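Local atomic coordinates of phospho-furanose lactonase (Mycoplasma synoviae, PDB entry 3OVG), a protein that catalyses the zinc-dependent hydrolysis of 1,4-lactones, among them D-xylono-1,4-lactone 5-phosphate and L-arabino-1,4-lactone 5-phosphate. Residues K343-L346 with E347-E351; A296-F299 with D300-P304; D70-N73 with V74-V78; V116-T119 with E120-V123; Y280-N283 with Y284-K288. One frame throughout, in Å; residues are numbered along the deposited sequence.

Contact 1 of 5, residues K343-L346 with E347-E351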
loop_
_atom_site.group_PDB
_atom_site.type_symbol
_atom_site.label_atom_id
_atom_site.label_comp_id
_atom_site.label_asym_id
_atom_site.label_seq_id
_atom_site.Cartn_x
_atom_site.Cartn_y
_atom_site.Cartn_z
ATOM N N LYS A 343 2.452 10.207 44.121
ATOM C CA LYS A 343 1.238 9.389 44.081
ATOM C C LYS A 343 0.711 9.264 42.655
ATOM O O LYS A 343 0.282 8.192 42.223
ATOM C CB LYS A 343 0.144 10.021 44.940
ATOM C CG LYS A 343 0.395 9.968 46.436
ATOM C CD LYS A 343 -0.946 10.094 47.184
ATOM C CE LYS A 343 -0.857 9.628 48.649
ATOM N NZ LYS A 343 -0.050 10.554 49.518
ATOM N N GLU A 344 0.703 10.386 41.943
ATOM C CA GLU A 344 0.192 10.427 40.584
ATOM C C GLU A 344 0.881 9.400 39.675
ATOM O O GLU A 344 0.223 8.687 38.926
ATOM C CB GLU A 344 0.318 11.839 40.011
ATOM C CG GLU A 344 0.059 11.901 38.506
ATOM C CD GLU A 344 -0.411 13.268 38.005
ATOM O OE1 GLU A 344 -1.343 13.848 38.602
ATOM O OE2 GLU A 344 0.140 13.741 36.988
ATOM N N VAL A 345 2.205 9.333 39.740
ATOM C CA VAL A 345 2.959 8.377 38.939
ATOM C C VAL A 345 2.722 6.920 39.367
ATOM O O VAL A 345 2.589 6.035 38.535
ATOM C CB VAL A 345 4.480 8.703 38.961
ATOM C CG1 VAL A 345 5.278 7.557 38.360
ATOM C CG2 VAL A 345 4.751 10.032 38.214
ATOM N N LEU A 346 2.683 6.666 40.662
ATOM C CA LEU A 346 2.484 5.303 41.160
ATOM C C LEU A 346 1.119 4.755 40.758
ATOM O O LEU A 346 0.970 3.584 40.381
ATOM C CB LEU A 346 2.608 5.282 42.686
ATOM C CG LEU A 346 4.030 5.456 43.209
ATOM C CD1 LEU A 346 4.058 5.412 44.755
ATOM C CD2 LEU A 346 4.964 4.411 42.586
ATOM N N GLU A 347 0.116 5.618 40.814
ATOM C CA GLU A 347 -1.204 5.187 40.410
ATOM C C GLU A 347 -1.293 4.961 38.881
ATOM O O GLU A 347 -1.976 4.047 38.437
ATOM C CB GLU A 347 -2.255 6.171 40.890
ATOM C CG GLU A 347 -3.660 5.626 40.788
ATOM C CD GLU A 347 -3.937 4.560 41.830
ATOM O OE1 GLU A 347 -3.101 4.409 42.749
ATOM O OE2 GLU A 347 -4.994 3.890 41.724
ATOM N N LEU A 348 -0.608 5.789 38.082
ATOM C CA LEU A 348 -0.538 5.560 36.637
ATOM C C LEU A 348 0.169 4.222 36.325
ATOM O O LEU A 348 -0.251 3.483 35.452
ATOM C CB LEU A 348 0.154 6.719 35.913
ATOM C CG LEU A 348 0.165 6.659 34.370
ATOM C CD1 LEU A 348 -1.254 6.523 33.791
ATOM C CD2 LEU A 348 0.919 7.846 33.739
ATOM N N LYS A 349 1.223 3.890 37.060
ATOM C CA LYS A 349 1.939 2.650 36.808
ATOM C C LYS A 349 1.001 1.469 37.058
ATOM O O LYS A 349 1.005 0.471 36.321
ATOM C CB LYS A 349 3.204 2.555 37.692
ATOM C CG LYS A 349 4.410 3.432 37.227
ATOM C CD LYS A 349 5.659 3.176 38.102
ATOM C CE LYS A 349 6.036 1.679 38.088
ATOM N NZ LYS A 349 7.379 1.344 38.703
ATOM N N LYS A 350 0.196 1.587 38.106
ATOM C CA LYS A 350 -0.766 0.550 38.448
ATOM C C LYS A 350 -1.805 0.410 37.326
ATOM O O LYS A 350 -2.060 -0.703 36.844
ATOM C CB LYS A 350 -1.424 0.863 39.798
ATOM C CG LYS A 350 -2.482 -0.161 40.227
ATOM C CD LYS A 350 -3.363 0.383 41.353
ATOM C CE LYS A 350 -4.518 -0.581 41.700
ATOM N NZ LYS A 350 -5.567 0.060 42.579
ATOM N N GLU A 351 -2.371 1.542 36.894
ATOM C CA GLU A 351 -3.318 1.564 35.772
ATOM C C GLU A 351 -2.777 0.949 34.465
ATOM O O GLU A 351 -3.526 0.321 33.703
ATOM C CB GLU A 351 -3.784 2.999 35.518
ATOM C CG GLU A 351 -4.730 3.525 36.557
ATOM C CD GLU A 351 -5.544 4.681 36.040
ATOM O OE1 GLU A 351 -4.946 5.589 35.408
ATOM O OE2 GLU A 351 -6.780 4.675 36.244
#
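V345 O receives the backbone N-H of K349 at 2.9 Å, and the K349 side chain packs over the same oxygen, with K349 CG only 3.4 Å from V345 O. That approach follows from the first torsion of K349: CG stands beside its own backbone N and anti to the carbonyl carbon (chi1 -76°), which turns it back toward the preceding turn. One residue earlier in each segment, L348 N donates to E344 O at 3.1 Å. E347 N reaches K343 O at 2.9 Å, the straightest of the set at 163°, and K350 N closes the row on L346 O. These are the i to i+4 bonds of a regular alpha helix, and every carbonyl of 343-346 is taken.

The side chains fan outward and meet little of each other. V345 CG1 and K349 CG come within 4.4 Å on the side facing the rest of the chain, where V345 and L348 both rest on H201 of helix 195-205. K349 then bends at chi3 and ends in a salt bridge to E172 of helix 165-181. On the outer side K350 runs out extended, while E347 folds at chi2, which leaves K350 NZ and E347 OE2 4.0 Å apart, a long salt bridge.

The chemistry is thus split. The polar bonds between 343-346 and 347-351 are all backbone ones. V345 and L348 face the chain's helices 195-205 and 165-181, and L348 also meets Q291 of a second subunit. Of the charges, K349 is spent on E172 and E351 on R282 of that second subunit; the weakly held E347-K350 pair probably adds only modest stability.

Contact 2 of 5, residues A296-F299 with D300-P304; sequences AYLF and DRFLP
Y297 O accepts two backbone hydrogen bonds: F302 N comes in straight, in the carbonyl plane, at 3.0 Å, and R301 N arrives at the same distance but bent to 138°. This sharing of one acceptor by an i+4 and an i+5 donor marks a pi-type turn. Before it, D300 N to A296 O (2.9 Å) is a straight i to i+4 bond; after it, L303 N takes L298 O, again five residues back.

The aromatic contact is a CH-pi one. R301 CB sits over a face of the Y297 ring, 3.7 Å from its centroid, and the arginine then folds back at chi2 and chi3 until Y297 CE2 lies over the middle of its guanidinium. The two planes stay 57° apart, so the groups are not stacked. A water joins Y297 OH to R301 NH2; beyond it, Y297 OH bonds D250, and R301 NH1 pairs with E197 of a third subunit.

Apolar packing fills another side. L303 CD1 touches F299 CD1 at 3.8 Å and lies 4.2 Å from L298 CG, and the leucines continue onto L271 of strand 269-271.

P304 has no N-H to give, and its CD stands 3.1 Å from F299 O. Wide pi-type turn and proline kink together shape an outer helix of the phosphotriesterase-family TIM barrel.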
loop_
_atom_site.group_PDB
_atom_site.type_symbol
_atom_site.label_atom_id
_atom_site.label_comp_id
_atom_site.label_asym_id
_atom_site.label_seq_id
_atom_site.Cartn_x
_atom_site.Cartn_y
_atom_site.Cartn_z
ATOM N N ALA A 296 23.691 25.256 8.525
ATOM C CA ALA A 296 24.015 26.674 8.362
ATOM C C ALA A 296 22.755 27.542 8.314
ATOM O O ALA A 296 22.789 28.728 8.671
ATOM C CB ALA A 296 24.900 26.916 7.118
ATOM N N TYR A 297 21.659 26.949 7.855
ATOM C CA TYR A 297 20.350 27.618 7.793
ATOM C C TYR A 297 19.955 28.249 9.134
ATOM O O TYR A 297 19.300 29.313 9.160
ATOM C CB TYR A 297 19.268 26.625 7.381
ATOM C CG TYR A 297 17.877 27.218 7.098
ATOM C CD1 TYR A 297 16.894 27.192 8.070
ATOM C CD2 TYR A 297 17.541 27.744 5.838
ATOM C CE1 TYR A 297 15.617 27.694 7.824
ATOM C CE2 TYR A 297 16.267 28.255 5.581
ATOM C CZ TYR A 297 15.313 28.233 6.597
ATOM O OH TYR A 297 14.037 28.703 6.413
ATOM N N LEU A 298 20.343 27.597 10.239
ATOM C CA LEU A 298 20.036 28.121 11.564
ATOM C C LEU A 298 20.509 29.578 11.663
ATOM O O LEU A 298 19.753 30.460 12.058
ATOM C CB LEU A 298 20.675 27.266 12.671
ATOM C CG LEU A 298 20.489 27.864 14.073
ATOM C CD1 LEU A 298 19.010 27.906 14.408
ATOM C CD2 LEU A 298 21.250 27.111 15.149
ATOM N N PHE A 299 21.754 29.806 11.251
ATOM C CA PHE A 299 22.436 31.085 11.384
ATOM C C PHE A 299 22.101 32.028 10.230
ATOM O O PHE A 299 21.879 33.215 10.444
ATOM C CB PHE A 299 23.943 30.843 11.432
ATOM C CG PHE A 299 24.375 29.975 12.579
ATOM C CD1 PHE A 299 24.604 30.526 13.831
ATOM C CD2 PHE A 299 24.510 28.608 12.425
ATOM C CE1 PHE A 299 25.009 29.739 14.870
ATOM C CE2 PHE A 299 24.905 27.820 13.487
ATOM C CZ PHE A 299 25.145 28.384 14.701
ATOM N N ASP A 300 22.055 31.486 9.018
ATOM C CA ASP A 300 21.847 32.304 7.826
ATOM C C ASP A 300 20.424 32.840 7.679
ATOM O O ASP A 300 20.213 33.871 7.057
ATOM C CB ASP A 300 22.155 31.484 6.581
ATOM C CG ASP A 300 23.614 31.120 6.464
ATOM O OD1 ASP A 300 24.451 31.695 7.206
ATOM O OD2 ASP A 300 23.915 30.242 5.619
ATOM N N ARG A 301 19.447 32.137 8.251
ATOM C CA ARG A 301 18.023 32.404 7.957
ATOM C C ARG A 301 17.180 32.430 9.228
ATOM O O ARG A 301 16.428 33.369 9.474
ATOM C CB ARG A 301 17.453 31.330 6.995
ATOM C CG ARG A 301 18.047 31.374 5.568
ATOM C CD ARG A 301 17.329 32.424 4.720
ATOM N NE ARG A 301 16.010 31.945 4.292
ATOM C CZ ARG A 301 15.832 31.202 3.200
ATOM N NH1 ARG A 301 16.873 30.889 2.421
ATOM N NH2 ARG A 301 14.626 30.787 2.864
ATOM N N PHE A 302 17.301 31.409 10.066
ATOM C CA PHE A 302 16.353 31.359 11.164
ATOM C C PHE A 302 16.640 32.370 12.285
ATOM O O PHE A 302 15.728 33.002 12.757
ATOM C CB PHE A 302 16.127 29.957 11.718
ATOM C CG PHE A 302 14.961 29.889 12.660
ATOM C CD1 PHE A 302 13.671 29.934 12.166
ATOM C CD2 PHE A 302 15.158 29.802 14.035
ATOM C CE1 PHE A 302 12.589 29.877 13.028
ATOM C CE2 PHE A 302 14.089 29.762 14.905
ATOM C CZ PHE A 302 12.798 29.793 14.403
ATOM N N LEU A 303 17.886 32.546 12.697
ATOM C CA LEU A 303 18.156 33.521 13.754
ATOM C C LEU A 303 17.913 34.960 13.254
ATOM O O LEU A 303 17.363 35.775 13.987
ATOM C CB LEU A 303 19.547 33.337 14.360
ATOM C CG LEU A 303 19.805 32.013 15.095
ATOM C CD1 LEU A 303 21.293 31.796 15.324
ATOM C CD2 LEU A 303 19.036 31.918 16.413
ATOM N N PRO A 304 18.303 35.274 11.997
ATOM C CA PRO A 304 17.866 36.599 11.520
ATOM C C PRO A 304 16.352 36.750 11.595
ATOM O O PRO A 304 15.882 37.849 11.892
ATOM C CB PRO A 304 18.359 36.650 10.070
ATOM C CG PRO A 304 19.561 35.726 10.069
ATOM C CD PRO A 304 19.232 34.624 11.057
HETATM O O HOH W 1 12.270 30.821 5.142
#

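Contact 3 of 5, residues D70-N73 with V74-V78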
loop_
_atom_site.group_PDB
_atom_site.type_symbol
_atom_site.label_atom_id
_atom_site.label_comp_id
_atom_site.label_asym_id
_atom_site.label_seq_id
_atom_site.Cartn_x
_atom_site.Cartn_y
_atom_site.Cartn_z
ATOM N N ASP A 70 20.459 9.873 19.152
ATOM C CA ASP A 70 20.078 8.526 18.745
ATOM C C ASP A 70 20.217 7.530 19.903
ATOM O O ASP A 70 21.316 7.284 20.379
ATOM C CB ASP A 70 20.965 8.099 17.599
ATOM C CG ASP A 70 21.183 9.234 16.584
ATOM O OD1 ASP A 70 22.191 9.978 16.731
ATOM O OD2 ASP A 70 20.341 9.363 15.666
ATOM N N PRO A 71 19.101 6.964 20.369
ATOM C CA PRO A 71 19.264 5.973 21.435
ATOM C C PRO A 71 19.879 4.715 20.805
ATOM O O PRO A 71 19.839 4.534 19.596
ATOM C CB PRO A 71 17.827 5.669 21.868
ATOM C CG PRO A 71 16.924 6.165 20.725
ATOM C CD PRO A 71 17.781 6.905 19.722
ATOM N N PRO A 72 20.441 3.834 21.627
ATOM C CA PRO A 72 21.233 2.705 21.097
ATOM C C PRO A 72 20.540 1.918 19.980
ATOM O O PRO A 72 21.172 1.558 18.988
ATOM C CB PRO A 72 21.404 1.780 22.311
ATOM C CG PRO A 72 20.965 2.545 23.507
ATOM C CD PRO A 72 20.426 3.893 23.095
ATOM N N ASN A 73 19.249 1.631 20.154
ATOM C CA ASN A 73 18.575 0.675 19.274
ATOM C C ASN A 73 17.934 1.316 18.051
ATOM O O ASN A 73 17.358 0.621 17.241
ATOM C CB ASN A 73 17.514 -0.097 20.039
ATOM C CG ASN A 73 18.096 -0.849 21.237
ATOM O OD1 ASN A 73 18.959 -1.732 21.089
ATOM N ND2 ASN A 73 17.630 -0.502 22.414
ATOM N N VAL A 74 18.021 2.634 17.938
ATOM C CA VAL A 74 17.421 3.312 16.799
ATOM C C VAL A 74 18.472 4.163 16.059
ATOM O O VAL A 74 18.584 5.353 16.270
ATOM C CB VAL A 74 16.170 4.094 17.239
ATOM C CG1 VAL A 74 15.496 4.791 16.051
ATOM C CG2 VAL A 74 15.183 3.126 17.867
ATOM N N GLY A 75 19.292 3.505 15.246
ATOM C CA GLY A 75 20.214 4.199 14.363
ATOM C C GLY A 75 21.597 4.610 14.844
ATOM O O GLY A 75 22.435 4.990 14.016
ATOM N N ARG A 76 21.852 4.497 16.148
ATOM C CA ARG A 76 23.075 5.022 16.751
ATOM C C ARG A 76 24.271 4.276 16.230
ATOM O O ARG A 76 24.266 3.029 16.144
ATOM C CB ARG A 76 23.028 4.921 18.280
ATOM C CG ARG A 76 24.086 5.762 18.979
ATOM C CD ARG A 76 24.089 5.580 20.526
ATOM N NE ARG A 76 24.635 4.265 20.903
ATOM C CZ ARG A 76 24.758 3.804 22.149
ATOM N NH1 ARG A 76 24.338 4.535 23.195
ATOM N NH2 ARG A 76 25.279 2.565 22.336
ATOM N N ASP A 77 25.313 5.034 15.910
ATOM C CA ASP A 77 26.551 4.458 15.391
ATOM C C ASP A 77 27.712 5.104 16.153
ATOM O O ASP A 77 28.133 6.224 15.853
ATOM C CB ASP A 77 26.644 4.669 13.870
ATOM C CG ASP A 77 27.855 3.968 13.241
ATOM O OD1 ASP A 77 28.868 3.769 13.942
ATOM O OD2 ASP A 77 27.802 3.644 12.032
ATOM N N VAL A 78 28.210 4.390 17.155
ATOM C CA VAL A 78 29.299 4.889 17.996
ATOM C C VAL A 78 30.585 5.123 17.209
ATOM O O VAL A 78 31.244 6.143 17.355
ATOM C CB VAL A 78 29.602 3.885 19.168
ATOM C CG1 VAL A 78 30.881 4.251 19.900
ATOM C CG2 VAL A 78 28.458 3.824 20.106
HETATM O O HOH W 2 17.990 7.859 15.681
HETATM O O HOH W 3 22.048 1.015 16.231
#
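R76 lays its side chain back across D70 and P72, and this is the tight half of the contact. The CB atoms of D70 and R76 are 3.8 Å apart, and R76 CD passes D70 O at 3.3 Å. R76 leaves its backbone with CG anti to N and stays extended until it bends at chi3 (72°); the bend swings the guanidinium across P72, whose CA lies under one face, toward the rim, 3.7 Å from R76 NE. The far end is buried but well supplied: NH1 forms a salt bridge with E129 and a hydrogen bond to S98 O. Beside it, a type I turn runs from P71 to V74, closed by V74 N to P71 O at 3.1 Å with the donor well above the carbonyl plane. P71 CD lies 4.1 Å from V74 CB, the two side chains crossing at a slant.

The looser half is bridged by water. One water donates to P72 O and to R76 O, tying the turn to the chain that leaves it. Another lies 2.8 Å from D70 OD2 and close to V74 O, though it has more acceptors nearby than protons to offer. D70 OD2 also takes a hydrogen bond from ND1 of H28, so this aspartate probably helps to orient a zinc ligand from the second shell. N73 starts away from 74-78 and rests on Y107.

The loop as a whole carries the chain from strand 63-68 to helix 78-88, where D77 is the N-cap. R76 meanwhile ties it to helix 119-131 through E129 and to S98, just past strand 94-97.

Contact 4 of 5, residues V116-T119 with E120-V123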
loop_
_atom_site.group_PDB
_atom_site.type_symbol
_atom_site.label_atom_id
_atom_site.label_comp_id
_atom_site.label_asym_id
_atom_site.label_seq_id
_atom_site.Cartn_x
_atom_site.Cartn_y
_atom_site.Cartn_z
ATOM N N VAL A 116 10.430 -6.582 27.950
ATOM C CA VAL A 116 10.594 -7.795 28.735
ATOM C C VAL A 116 11.536 -7.690 29.936
ATOM O O VAL A 116 11.340 -8.353 30.957
ATOM C CB VAL A 116 11.076 -8.925 27.810
ATOM C CG1 VAL A 116 11.716 -10.011 28.604
ATOM C CG2 VAL A 116 9.895 -9.428 26.986
ATOM N N VAL A 117 12.570 -6.868 29.814
ATOM C CA VAL A 117 13.591 -6.778 30.869
ATOM C C VAL A 117 13.176 -5.868 32.032
ATOM O O VAL A 117 12.670 -4.761 31.805
ATOM C CB VAL A 117 14.942 -6.336 30.254
ATOM C CG1 VAL A 117 16.018 -6.094 31.340
ATOM C CG2 VAL A 117 15.384 -7.379 29.197
ATOM N N PRO A 118 13.375 -6.329 33.274
ATOM C CA PRO A 118 12.989 -5.538 34.449
ATOM C C PRO A 118 13.667 -4.177 34.442
ATOM O O PRO A 118 14.857 -4.055 34.161
ATOM C CB PRO A 118 13.504 -6.377 35.639
ATOM C CG PRO A 118 13.609 -7.765 35.113
ATOM C CD PRO A 118 13.984 -7.614 33.649
ATOM N N THR A 119 12.891 -3.150 34.742
ATOM C CA THR A 119 13.377 -1.780 34.725
ATOM C C THR A 119 14.745 -1.643 35.367
ATOM O O THR A 119 15.660 -1.056 34.782
ATOM C CB THR A 119 12.365 -0.883 35.423
ATOM O OG1 THR A 119 11.107 -1.064 34.775
ATOM C CG2 THR A 119 12.787 0.603 35.357
ATOM N N GLU A 120 14.879 -2.193 36.573
ATOM C CA GLU A 120 16.122 -2.180 37.332
ATOM C C GLU A 120 17.345 -2.591 36.488
ATOM O O GLU A 120 18.388 -1.947 36.556
ATOM C CB GLU A 120 15.934 -3.128 38.529
ATOM C CG GLU A 120 17.005 -3.122 39.546
ATOM C CD GLU A 120 16.862 -4.292 40.566
ATOM O OE1 GLU A 120 15.721 -4.781 40.818
ATOM O OE2 GLU A 120 17.909 -4.719 41.110
ATOM N N GLU A 121 17.228 -3.665 35.704
ATOM C CA GLU A 121 18.350 -4.112 34.864
ATOM C C GLU A 121 18.577 -3.163 33.676
ATOM O O GLU A 121 19.698 -2.937 33.233
ATOM C CB GLU A 121 18.108 -5.528 34.323
ATOM C CG GLU A 121 17.983 -6.617 35.415
ATOM C CD GLU A 121 19.270 -6.791 36.177
ATOM O OE1 GLU A 121 20.353 -6.758 35.541
ATOM O OE2 GLU A 121 19.207 -6.962 37.415
ATOM N N ILE A 122 17.498 -2.639 33.136
ATOM C CA ILE A 122 17.627 -1.683 32.038
ATOM C C ILE A 122 18.365 -0.436 32.533
ATOM O O ILE A 122 19.263 0.061 31.849
ATOM C CB ILE A 122 16.257 -1.328 31.432
ATOM C CG1 ILE A 122 15.721 -2.568 30.725
ATOM C CG2 ILE A 122 16.377 -0.103 30.466
ATOM C CD1 ILE A 122 14.303 -2.461 30.240
ATOM N N VAL A 123 18.017 0.027 33.734
ATOM C CA VAL A 123 18.723 1.144 34.359
ATOM C C VAL A 123 20.236 0.895 34.457
ATOM O O VAL A 123 21.015 1.774 34.097
ATOM C CB VAL A 123 18.130 1.520 35.731
ATOM C CG1 VAL A 123 19.042 2.501 36.439
ATOM C CG2 VAL A 123 16.723 2.142 35.549
#
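A hydrophobic staple closes this helix N-terminus: P118 is the N-cap of helix 119-131, and V117 just before it packs on I122 in the first turn. V117 CG1 meets I122 CG1 at 3.6 Å, the two side chains crossing at a slant. The same methyl touches E121 CB at 3.7 Å, the V117 and E121 side chains crossing at about a right angle. I122 places CG1 beside its own backbone N (chi1 -68°) and continues extended, which carries CD1 back to V117 O at 3.2 Å, a close approach. V117 O has its polar partner elsewhere, in K169 NZ of helix 165-181.

The helix's own bonds start at P118 O, which takes the N-H of I122 at 3.2 Å, in the carbonyl plane and straight at 163°. E121 N also leans on it, at 2.9 Å but with a poor angle, so that bond is weak. One step on, T119 O receives V123 N at 2.8 Å, the next i to i+4 bond. T119 CG2 and V123 CG2 come only loosely together, and both residues touch helix 165-181, T119 at V173 and V123 at L180.

Y137 of a fourth subunit packs against V116, V117 and P118.

Proline has no side-chain acceptor for the first amides, and what this end does have is the apolar V117-I122 staple. The carboxylates of E120 and E121 lie in the first turn, where negative charge would probably suit the positive end of the helix dipole.

Contact 5 of 5, residues Y280-N283 with Y284-K288; sequences YQRN and YGLTK. With PO4 (phosphate ion), chain I.
The edge of the Y284 ring meets the amide of Q281: Q281 OE1 lies 3.5 Å from Y284 CD2, near the ring plane. The side chains run alongside each other with amide and ring planes 72° apart, so the amide is turned steeply against the ring. A water completes the pair, donating to Q281 OE1 at 2.9 Å and accepting from Y284 N at 2.8 Å. The Y284 hydroxyl bonds F29 O and N47 N.

Y280 presents its own edge to a phosphate ion, its OH donating to PO4 O4 at 2.7 Å; K246 and Y247 bind the same ion. R244 makes a cation-pi contact with this ring.

Further along, R282 NH2 and N283 OD1 both approach L286 CD2, at 3.8 and 4.1 Å. R282 bonds E57 and also E351 of a third subunit. The helix begins with G285 N on Q281 O. In its last turn T287 OG1, held between N and carbonyl carbon at chi1 72°, donates to a lone pair of Y284 O at 2.6 Å.

Y280 is a substrate-binding residue, and the phosphate, probably from the crystallisation liquor, is consistent with a hydroxyl placed to grip the substrate's phosphate.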
loop_
_atom_site.group_PDB
_atom_site.type_symbol
_atom_site.label_atom_id
_atom_site.label_comp_id
_atom_site.label_asym_id
_atom_site.label_seq_id
_atom_site.Cartn_x
_atom_site.Cartn_y
_atom_site.Cartn_z
ATOM N N TYR A 280 17.896 16.880 4.890
ATOM C CA TYR A 280 17.854 17.951 5.873
ATOM C C TYR A 280 19.249 18.488 6.185
ATOM O O TYR A 280 19.411 19.308 7.082
ATOM C CB TYR A 280 17.153 17.474 7.169
ATOM C CG TYR A 280 15.662 17.179 7.018
ATOM C CD1 TYR A 280 14.984 17.462 5.824
ATOM C CD2 TYR A 280 14.917 16.684 8.097
ATOM C CE1 TYR A 280 13.607 17.213 5.699
ATOM C CE2 TYR A 280 13.572 16.453 7.985
ATOM C CZ TYR A 280 12.917 16.712 6.791
ATOM O OH TYR A 280 11.571 16.460 6.699
ATOM N N GLN A 281 20.261 18.028 5.443
ATOM C CA GLN A 281 21.590 18.621 5.547
ATOM C C GLN A 281 22.084 18.977 4.158
ATOM O O GLN A 281 21.734 18.300 3.201
ATOM C CB GLN A 281 22.568 17.680 6.256
ATOM C CG GLN A 281 22.196 17.482 7.703
ATOM C CD GLN A 281 23.208 16.664 8.456
ATOM O OE1 GLN A 281 24.387 16.619 8.087
ATOM N NE2 GLN A 281 22.759 16.017 9.536
ATOM N N ARG A 282 22.843 20.072 4.057
ATOM C CA ARG A 282 23.318 20.578 2.777
ATOM C C ARG A 282 24.252 19.573 2.096
ATOM O O ARG A 282 24.046 19.205 0.950
ATOM C CB ARG A 282 24.063 21.892 2.962
ATOM C CG ARG A 282 24.282 22.637 1.644
ATOM C CD ARG A 282 25.007 23.979 1.853
ATOM N NE ARG A 282 26.470 23.809 1.910
ATOM C CZ ARG A 282 27.241 23.670 0.840
ATOM N NH1 ARG A 282 28.554 23.518 0.965
ATOM N NH2 ARG A 282 26.694 23.689 -0.364
ATOM N N ASN A 283 25.269 19.130 2.825
ATOM C CA ASN A 283 26.272 18.243 2.241
ATOM C C ASN A 283 25.725 16.856 1.919
ATOM O O ASN A 283 25.957 16.331 0.857
ATOM C CB ASN A 283 27.552 18.238 3.097
ATOM C CG ASN A 283 28.373 19.499 2.894
ATOM O OD1 ASN A 283 29.073 19.639 1.875
ATOM N ND2 ASN A 283 28.279 20.437 3.841
ATOM N N TYR A 284 24.943 16.287 2.820
ATOM C CA TYR A 284 24.138 15.108 2.465
ATOM C C TYR A 284 23.255 15.329 1.220
ATOM O O TYR A 284 23.155 14.447 0.334
ATOM C CB TYR A 284 23.285 14.678 3.663
ATOM C CG TYR A 284 23.890 13.611 4.567
ATOM C CD1 TYR A 284 24.179 12.340 4.074
ATOM C CD2 TYR A 284 24.128 13.865 5.917
ATOM C CE1 TYR A 284 24.699 11.338 4.894
ATOM C CE2 TYR A 284 24.662 12.884 6.757
ATOM C CZ TYR A 284 24.931 11.609 6.236
ATOM O OH TYR A 284 25.429 10.616 7.048
ATOM N N GLY A 285 22.580 16.477 1.141
ATOM C CA GLY A 285 21.815 16.794 -0.069
ATOM C C GLY A 285 22.668 16.661 -1.346
ATOM O O GLY A 285 22.260 16.064 -2.349
ATOM N N LEU A 286 23.876 17.194 -1.307
ATOM C CA LEU A 286 24.727 17.162 -2.477
ATOM C C LEU A 286 25.029 15.728 -2.921
ATOM O O LEU A 286 25.085 15.438 -4.120
ATOM C CB LEU A 286 26.017 17.923 -2.190
ATOM C CG LEU A 286 26.255 19.355 -2.701
ATOM C CD1 LEU A 286 25.028 20.122 -3.139
ATOM C CD2 LEU A 286 27.139 20.145 -1.724
ATOM N N THR A 287 25.229 14.824 -1.963
ATOM C CA THR A 287 25.451 13.404 -2.307
ATOM C C THR A 287 24.251 12.832 -3.042
ATOM O O THR A 287 24.362 11.833 -3.776
ATOM C CB THR A 287 25.770 12.516 -1.068
ATOM O OG1 THR A 287 24.600 12.328 -0.256
ATOM C CG2 THR A 287 26.891 13.138 -0.227
ATOM N N LYS A 288 23.080 13.431 -2.836
ATOM C CA LYS A 288 21.910 12.951 -3.533
ATOM C C LYS A 288 21.614 13.785 -4.769
ATOM O O LYS A 288 20.540 13.673 -5.331
ATOM C CB LYS A 288 20.699 12.936 -2.604
ATOM C CG LYS A 288 20.851 11.955 -1.425
ATOM C CD LYS A 288 21.207 10.537 -1.910
ATOM C CE LYS A 288 19.992 9.785 -2.434
ATOM N NZ LYS A 288 20.222 8.292 -2.320
HETATM P P PO4 I . 10.199 14.303 9.396
HETATM O O1 PO4 I . 11.542 13.717 9.868
HETATM O O2 PO4 I . 9.601 13.481 8.228
HETATM O O3 PO4 I . 9.233 14.294 10.585
HETATM O O4 PO4 I . 10.432 15.759 8.998
HETATM O O HOH W 4 25.633 16.750 5.521
#

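How the contacts relate
Contact 3 is the buried one, nearest the chain's centre and close to the zinc ligands; the other four are partly buried, and contacts 1 and 5 lie on opposite sides of that centre, about 46 Å apart between centres. Contacts 1 and 4 both lean on helix 165-181, yet one spans a whole short C-terminal helix, the other the start of a longer one. Contact 3 reaches the helix of contact 4 through R76. Contacts 2 and 5 stand on the same side, about 17 Å apart between centres; contact 5 contains substrate-binding Y280 and contact 2 lies near it. Across subunits, E351 of contact 1 pairs with R282 of contact 5. Water bridges appear in contacts 2, 3 and 5.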